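Local coordinates for regulation of enolase protein 1 (Saccharomyces cerevisiae, PDB 3O12), which functions in galactose metabolism via the GAL83 protein and may control the level of the enolase ENO1, at residues A[88-93]-A[201-206]. Residues are numbered along the deposited sequence; the frame is centred on the assembly and turned at random.
With SO4 (sulfate ion), chain B.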
loop_
_atom_site.group_PDB
_atom_site.type_symbol
_atom_site.label_atom_id
_atom_site.label_comp_id
_atom_site.label_asym_id
_atom_site.label_seq_id
_atom_site.Cartn_x
_atom_site.Cartn_y
_atom_site.Cartn_z
ATOM N N ARG A 88 2.224 6.209 8.092
ATOM C CA ARG A 88 3.268 7.080 7.569
ATOM C C ARG A 88 4.291 6.220 6.835
ATOM O O ARG A 88 4.670 5.141 7.311
ATOM C CB ARG A 88 3.936 7.836 8.714
ATOM C CG ARG A 88 4.917 8.915 8.270
ATOM C CD ARG A 88 5.527 9.597 9.479
ATOM N NE ARG A 88 6.386 10.710 9.090
ATOM C CZ ARG A 88 7.011 11.490 9.967
ATOM N NH1 ARG A 88 6.866 11.274 11.267
ATOM N NH2 ARG A 88 7.773 12.488 9.543
ATOM N N VAL A 89 4.741 6.704 5.685
ATOM C CA VAL A 89 5.617 5.941 4.794
ATOM C C VAL A 89 6.851 6.774 4.498
ATOM O O VAL A 89 6.748 7.875 3.958
ATOM C CB VAL A 89 4.920 5.618 3.451
ATOM C CG1 VAL A 89 5.798 4.713 2.592
ATOM C CG2 VAL A 89 3.575 4.965 3.691
ATOM N N GLN A 90 8.014 6.255 4.874
ATOM C CA GLN A 90 9.277 6.941 4.633
ATOM C C GLN A 90 10.211 6.030 3.849
ATOM O O GLN A 90 10.911 5.199 4.418
ATOM C CB GLN A 90 9.908 7.376 5.958
ATOM C CG GLN A 90 9.072 8.416 6.683
ATOM C CD GLN A 90 9.626 8.780 8.040
ATOM O OE1 GLN A 90 10.154 9.883 8.236
ATOM N NE2 GLN A 90 9.537 7.854 8.981
ATOM N N GLY A 91 10.216 6.195 2.536
ATOM C CA GLY A 91 10.990 5.333 1.666
ATOM C C GLY A 91 12.140 6.059 1.008
ATOM O O GLY A 91 12.128 7.285 0.876
ATOM N N SER A 92 13.141 5.288 0.598
ATOM C CA SER A 92 14.304 5.822 -0.095
ATOM C C SER A 92 14.300 5.397 -1.563
ATOM O O SER A 92 15.097 4.554 -1.972
ATOM C CB SER A 92 15.574 5.319 0.588
ATOM O OG SER A 92 15.569 5.630 1.971
ATOM N N TYR A 93 13.408 5.983 -2.356
ATOM C CA TYR A 93 13.218 5.550 -3.740
ATOM C C TYR A 93 14.386 5.977 -4.618
ATOM O O TYR A 93 14.900 7.084 -4.469
ATOM C CB TYR A 93 11.902 6.093 -4.300
ATOM C CG TYR A 93 10.768 5.939 -3.319
ATOM C CD1 TYR A 93 10.005 4.778 -3.284
ATOM C CD2 TYR A 93 10.489 6.943 -2.396
ATOM C CE1 TYR A 93 8.985 4.631 -2.367
ATOM C CE2 TYR A 93 9.467 6.805 -1.483
ATOM C CZ TYR A 93 8.720 5.651 -1.475
ATOM O OH TYR A 93 7.713 5.513 -0.555
ATOM N N THR A 201 10.645 2.755 5.918
ATOM C CA THR A 201 10.133 2.682 7.281
ATOM C C THR A 201 8.656 3.060 7.337
ATOM O O THR A 201 8.245 4.086 6.794
ATOM C CB THR A 201 10.934 3.591 8.228
ATOM O OG1 THR A 201 12.278 3.099 8.315
ATOM C CG2 THR A 201 10.321 3.601 9.615
ATOM N N PHE A 202 7.869 2.214 7.992
ATOM C CA PHE A 202 6.462 2.477 8.228
ATOM C C PHE A 202 6.238 2.758 9.702
ATOM O O PHE A 202 6.813 2.087 10.556
ATOM C CB PHE A 202 5.617 1.269 7.822
ATOM C CG PHE A 202 5.745 0.892 6.369
ATOM C CD1 PHE A 202 4.899 1.444 5.409
ATOM C CD2 PHE A 202 6.716 -0.011 5.956
ATOM C CE1 PHE A 202 5.027 1.096 4.063
ATOM C CE2 PHE A 202 6.843 -0.366 4.615
ATOM C CZ PHE A 202 6.004 0.190 3.668
ATOM N N SER A 203 5.400 3.745 9.999
ATOM C CA SER A 203 5.150 4.134 11.380
ATOM C C SER A 203 3.807 4.831 11.503
ATOM O O SER A 203 3.091 4.982 10.512
ATOM C CB SER A 203 6.271 5.046 11.892
ATOM O OG SER A 203 6.284 6.285 11.178
ATOM N N GLU A 204 3.454 5.264 12.705
ATOM C CA GLU A 204 2.207 6.009 12.918
ATOM C C GLU A 204 0.990 5.278 12.374
ATOM O O GLU A 204 0.113 5.864 11.745
ATOM C CB GLU A 204 2.314 7.435 12.361
ATOM C CG GLU A 204 3.510 8.173 12.968
ATOM C CD GLU A 204 3.541 9.653 12.668
ATOM O OE1 GLU A 204 2.525 10.205 12.194
ATOM O OE2 GLU A 204 4.598 10.255 12.946
ATOM N N TRP A 205 0.940 3.984 12.648
ATOM C CA TRP A 205 -0.177 3.140 12.269
ATOM C C TRP A 205 -1.406 3.372 13.123
ATOM O O TRP A 205 -1.317 3.507 14.351
ATOM C CB TRP A 205 0.228 1.673 12.453
ATOM C CG TRP A 205 -0.875 0.697 12.157
ATOM C CD1 TRP A 205 -1.573 -0.055 13.055
ATOM C CD2 TRP A 205 -1.406 0.386 10.867
ATOM N NE1 TRP A 205 -2.502 -0.831 12.399
ATOM C CE2 TRP A 205 -2.418 -0.577 11.056
ATOM C CE3 TRP A 205 -1.122 0.830 9.567
ATOM C CZ2 TRP A 205 -3.150 -1.112 9.993
ATOM C CZ3 TRP A 205 -1.853 0.294 8.515
ATOM C CH2 TRP A 205 -2.852 -0.660 8.740
ATOM N N SER A 206 -2.564 3.369 12.480
ATOM C CA SER A 206 -3.837 3.425 13.188
ATOM C C SER A 206 -4.874 2.626 12.410
ATOM O O SER A 206 -4.969 2.777 11.187
ATOM C CB SER A 206 -4.296 4.878 13.339
ATOM O OG SER A 206 -5.455 4.969 14.153
HETATM S S SO4 B . 9.339 13.712 12.629
HETATM O O1 SO4 B . 8.568 14.543 11.708
HETATM O O2 SO4 B . 10.028 14.576 13.584
HETATM O O3 SO4 B . 8.443 12.809 13.347
HETATM O O4 SO4 B . 10.324 12.928 11.886
HETATM O O HOH W 1 7.442 6.138 8.725
#
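R88 and S203 form an antiparallel hydrogen-bonded pair, R88 N giving to S203 O at 2.8 Å and S203 N returning to R88 O at 3.1 Å. Q90 and T201 form the next such pair, two residues further along one strand and two back along the other; between them, at the non-hydrogen-bonded pair V89–F202, F202 CA sends a CH···O contact to R88 O. Strands 83-91 and 199-208 are thus joined as central neighbours in the seven-stranded antiparallel sheet. On one face V89 and F202 run alongside each other, V89 CG1 4.0 Å from F202 CE1; A100 and P188, from the second antiparallel sheet, touch V89 and F202, so this face looks into the interface between the sheets. The opposite face carries R88, Q90, T201 and S203. R88, extended with CG anti to the backbone N (chi1 -172°), runs past S203 OG; its NH1 reaches E204 OE2 at 3.0 Å from above the carboxylate plane (46° out of it), in a bent salt bridge (138° at the hydrogen). NH1 and NH2 also grip two oxygens of a sulfate, most likely from the crystallisation medium. D147 salt-bridges NH2, and K167 E204 OE1. A water accepts from Q90 NE2 (2.7 Å), donates to T201 O and hydrogen-bonds S203 OG, linking both strands.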